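Local coordinates for probable Zn binding protein (Lactobacillus acidophilus, PDB 3Q69) that is a putative mucus-binding protein, of which this chain is one MucBP-type domain that may help the bacterium hold on to mucus, though zinc binding has also been suggested, at residues S65-V78 and K93-N105. Sequence-based numbering, arbitrary orientation.
Sequences SPVIIGYTADKPMV and KQNREETVIYSAN
The Y102 ring takes I68 CD1 over one face, a CH-pi contact with the methyl 4.1 Å from the ring centroid and 6° off its normal. At the ring's edge lies P66 O, which accepts a 2.8 Å hydrogen bond from Y102 OH in the carbonyl plane, on a lone pair. A73 CB comes in obliquely, 3.4 Å from Y102 CE1, and touches V100 CG1 as well. Y71 CE2 lies 3.7 Å from A104 CB, and the Y71 ring meets Y19 edge-to-face. With alanine at Y102, P66 O would probably lose its hydroxyl partner and a gap would open between I68 and A73. Strand 71-73 pairs antiparallel with strand 96-104 at the sheet's margin, T72 and S103 exchanging backbone hydrogen bonds. Pairing then passes to D74: its N donates to I101 O, while its CG, set between the backbone N and the carbonyl carbon (chi1 57°), lets OD2 accept I101 N (2.8 Å) from above the carboxylate plane. A water joins D74 OD1 to T99 O. Two anchors thus hold a short edge strand of this Muc B2-like domain: a tyrosine hydroxyl gripping the preceding loop, and an aspartate standing in for a backbone carbonyl where the strand ends.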
# COMPACT_ATOMS: atom_id res chain seq x y z
N SER A 65 -0.03 0.34 -17.31
CA SER A 65 1.21 1.09 -17.54
C SER A 65 1.06 2.09 -18.69
O SER A 65 0.39 1.81 -19.69
CB SER A 65 2.34 0.12 -17.86
OG SER A 65 2.70 -0.64 -16.73
N PRO A 66 1.67 3.28 -18.55
CA PRO A 66 1.57 4.28 -19.62
C PRO A 66 2.10 3.72 -20.93
O PRO A 66 3.13 3.05 -20.95
CB PRO A 66 2.42 5.43 -19.10
CG PRO A 66 2.28 5.30 -17.61
CD PRO A 66 2.42 3.81 -17.40
N VAL A 67 1.39 3.99 -22.01
CA VAL A 67 1.83 3.54 -23.33
C VAL A 67 2.76 4.59 -23.90
O VAL A 67 2.41 5.76 -23.99
CB VAL A 67 0.65 3.34 -24.29
CG1 VAL A 67 1.16 2.89 -25.65
CG2 VAL A 67 -0.31 2.30 -23.71
N ILE A 68 3.97 4.16 -24.27
CA ILE A 68 4.97 5.06 -24.83
C ILE A 68 5.30 4.60 -26.25
O ILE A 68 5.78 3.47 -26.46
CB ILE A 68 6.25 5.07 -23.97
CG1 ILE A 68 5.97 5.79 -22.65
CG2 ILE A 68 7.38 5.75 -24.73
CD1 ILE A 68 7.19 5.94 -21.75
N ILE A 69 5.03 5.47 -27.21
CA ILE A 69 5.28 5.18 -28.62
C ILE A 69 6.72 4.74 -28.89
O ILE A 69 7.66 5.43 -28.51
CB ILE A 69 4.96 6.43 -29.50
CG1 ILE A 69 3.52 6.87 -29.24
CG2 ILE A 69 5.15 6.10 -30.97
CD1 ILE A 69 3.11 8.12 -30.00
N GLY A 70 6.87 3.59 -29.55
CA GLY A 70 8.20 3.09 -29.87
C GLY A 70 8.75 2.08 -28.88
O GLY A 70 9.71 1.37 -29.19
N TYR A 71 8.15 2.01 -27.69
CA TYR A 71 8.60 1.09 -26.65
C TYR A 71 7.46 0.25 -26.11
O TYR A 71 6.29 0.49 -26.42
CB TYR A 71 9.23 1.86 -25.49
CG TYR A 71 10.44 2.68 -25.88
CD1 TYR A 71 10.30 3.91 -26.52
CD2 TYR A 71 11.73 2.21 -25.62
CE1 TYR A 71 11.42 4.66 -26.89
CE2 TYR A 71 12.85 2.94 -25.99
CZ TYR A 71 12.69 4.17 -26.62
OH TYR A 71 13.81 4.89 -26.99
N THR A 72 7.80 -0.75 -25.30
CA THR A 72 6.81 -1.63 -24.70
C THR A 72 7.23 -1.93 -23.26
O THR A 72 8.39 -2.27 -22.99
CB THR A 72 6.68 -2.95 -25.47
OG1 THR A 72 7.88 -3.71 -25.31
CG2 THR A 72 6.46 -2.68 -26.96
N ALA A 73 6.28 -1.81 -22.33
CA ALA A 73 6.55 -2.04 -20.91
C ALA A 73 6.60 -3.52 -20.57
O ALA A 73 5.72 -4.28 -21.00
CB ALA A 73 5.48 -1.36 -20.06
N ASP A 74 7.61 -3.94 -19.82
CA ASP A 74 7.72 -5.34 -19.44
C ASP A 74 6.49 -5.78 -18.65
O ASP A 74 6.17 -6.96 -18.61
CB ASP A 74 9.01 -5.61 -18.65
CG ASP A 74 9.15 -4.76 -17.40
OD1 ASP A 74 10.13 -4.97 -16.65
OD2 ASP A 74 8.30 -3.87 -17.16
N LYS A 75 5.79 -4.83 -18.05
CA LYS A 75 4.58 -5.10 -17.28
C LYS A 75 3.49 -4.12 -17.75
O LYS A 75 3.34 -3.03 -17.21
CB LYS A 75 4.82 -4.91 -15.77
CG LYS A 75 5.94 -5.71 -15.20
CD LYS A 75 6.10 -5.40 -13.70
CE LYS A 75 7.47 -5.83 -13.17
NZ LYS A 75 7.70 -7.28 -13.40
N PRO A 76 2.71 -4.52 -18.77
CA PRO A 76 1.64 -3.68 -19.32
C PRO A 76 0.66 -3.18 -18.26
O PRO A 76 0.01 -2.15 -18.44
CB PRO A 76 0.98 -4.60 -20.35
CG PRO A 76 1.20 -5.96 -19.77
CD PRO A 76 2.62 -5.89 -19.31
N MSE A 77 0.55 -3.91 -17.16
CA MSE A 77 -0.34 -3.52 -16.09
C MSE A 77 0.10 -4.10 -14.75
O MSE A 77 0.46 -5.27 -14.63
CB MSE A 77 -1.76 -3.98 -16.39
CG MSE A 77 -2.74 -3.61 -15.30
SE MSE A 77 -4.49 -4.42 -15.57
CE MSE A 77 -4.23 -6.02 -14.51
N VAL A 78 0.04 -3.27 -13.72
CA VAL A 78 0.42 -3.67 -12.38
C VAL A 78 -0.80 -3.89 -11.49
O VAL A 78 -1.83 -3.25 -11.68
CB VAL A 78 1.33 -2.60 -11.74
CG1 VAL A 78 1.54 -2.90 -10.26
CG2 VAL A 78 2.66 -2.57 -12.49
N LYS A 93 5.24 -2.41 8.49
CA LYS A 93 5.22 -1.77 7.17
C LYS A 93 5.05 -2.80 6.06
O LYS A 93 5.67 -3.86 6.09
CB LYS A 93 6.52 -0.98 6.95
CG LYS A 93 6.77 0.13 7.96
CD LYS A 93 8.09 0.83 7.68
CE LYS A 93 8.22 2.15 8.45
NZ LYS A 93 7.01 3.01 8.24
N GLN A 94 4.23 -2.47 5.06
CA GLN A 94 3.94 -3.38 3.95
C GLN A 94 3.94 -2.66 2.60
O GLN A 94 3.33 -3.14 1.64
CB GLN A 94 2.58 -4.02 4.14
CG GLN A 94 2.36 -4.60 5.50
CD GLN A 94 1.07 -5.43 5.56
OE1 GLN A 94 0.89 -6.37 4.78
NE2 GLN A 94 0.16 -5.07 6.47
N ASN A 95 4.61 -1.52 2.54
CA ASN A 95 4.63 -0.75 1.31
C ASN A 95 5.11 -1.55 0.10
O ASN A 95 6.00 -2.37 0.21
CB ASN A 95 5.48 0.50 1.52
CG ASN A 95 5.08 1.28 2.76
OD1 ASN A 95 3.89 1.39 3.07
ND2 ASN A 95 6.06 1.84 3.46
N ARG A 96 4.51 -1.30 -1.05
CA ARG A 96 4.88 -1.99 -2.28
C ARG A 96 5.66 -1.00 -3.14
O ARG A 96 5.42 0.22 -3.08
CB ARG A 96 3.65 -2.43 -3.07
CG ARG A 96 2.37 -2.69 -2.25
CD ARG A 96 2.57 -3.74 -1.19
NE ARG A 96 1.74 -4.91 -1.40
CZ ARG A 96 1.46 -5.80 -0.45
NH1 ARG A 96 1.94 -5.62 0.77
NH2 ARG A 96 0.72 -6.87 -0.71
N GLU A 97 6.56 -1.53 -3.94
CA GLU A 97 7.37 -0.72 -4.83
C GLU A 97 7.97 -1.57 -5.94
O GLU A 97 8.59 -2.60 -5.69
CB GLU A 97 8.49 -0.01 -4.05
CG GLU A 97 9.55 0.68 -4.94
CD GLU A 97 10.50 1.59 -4.16
OE1 GLU A 97 10.87 1.25 -3.02
OE2 GLU A 97 10.88 2.64 -4.71
N GLU A 98 7.75 -1.16 -7.18
CA GLU A 98 8.35 -1.88 -8.29
C GLU A 98 8.61 -0.96 -9.47
O GLU A 98 8.17 0.19 -9.52
CB GLU A 98 7.49 -3.09 -8.70
CG GLU A 98 6.00 -2.86 -8.98
CD GLU A 98 5.29 -4.16 -9.39
OE1 GLU A 98 5.63 -4.75 -10.46
OE2 GLU A 98 4.38 -4.60 -8.65
N THR A 99 9.37 -1.46 -10.43
CA THR A 99 9.68 -0.68 -11.60
C THR A 99 9.21 -1.39 -12.85
O THR A 99 9.35 -2.60 -12.98
CB THR A 99 11.20 -0.45 -11.69
OG1 THR A 99 11.67 0.13 -10.47
CG2 THR A 99 11.53 0.48 -12.85
N VAL A 100 8.66 -0.61 -13.77
CA VAL A 100 8.21 -1.11 -15.05
C VAL A 100 9.27 -0.65 -16.03
O VAL A 100 9.60 0.53 -16.07
CB VAL A 100 6.84 -0.51 -15.42
CG1 VAL A 100 6.35 -1.08 -16.76
CG2 VAL A 100 5.82 -0.83 -14.32
N ILE A 101 9.80 -1.57 -16.84
CA ILE A 101 10.85 -1.23 -17.80
C ILE A 101 10.36 -1.20 -19.25
O ILE A 101 9.65 -2.10 -19.71
CB ILE A 101 12.04 -2.22 -17.67
CG1 ILE A 101 12.68 -2.06 -16.29
CG2 ILE A 101 13.07 -2.00 -18.77
CD1 ILE A 101 13.26 -0.67 -16.04
N TYR A 102 10.75 -0.16 -19.98
CA TYR A 102 10.34 -0.02 -21.37
C TYR A 102 11.47 -0.40 -22.33
O TYR A 102 12.57 0.12 -22.22
CB TYR A 102 9.87 1.41 -21.65
CG TYR A 102 8.59 1.79 -20.94
CD1 TYR A 102 7.35 1.50 -21.50
CD2 TYR A 102 8.63 2.43 -19.69
CE1 TYR A 102 6.16 1.83 -20.83
CE2 TYR A 102 7.46 2.75 -19.03
CZ TYR A 102 6.23 2.45 -19.60
OH TYR A 102 5.06 2.76 -18.92
N SER A 103 11.18 -1.32 -23.23
CA SER A 103 12.15 -1.77 -24.23
C SER A 103 11.71 -1.36 -25.64
O SER A 103 10.58 -1.65 -26.04
CB SER A 103 12.27 -3.29 -24.18
OG SER A 103 12.85 -3.74 -22.97
N ALA A 104 12.61 -0.72 -26.38
CA ALA A 104 12.31 -0.29 -27.74
C ALA A 104 11.73 -1.46 -28.54
O ALA A 104 12.33 -2.54 -28.59
CB ALA A 104 13.56 0.23 -28.41
N ASN A 105 10.57 -1.24 -29.15
CA ASN A 105 9.88 -2.26 -29.93
C ASN A 105 10.29 -2.23 -31.40
O ASN A 105 11.35 -2.75 -31.78
CB ASN A 105 8.36 -2.04 -29.80
CG ASN A 105 7.55 -3.11 -30.51
OD1 ASN A 105 7.70 -4.30 -30.25
ND2 ASN A 105 6.65 -2.68 -31.39
O HOH W 1 10.63 -5.41 -13.70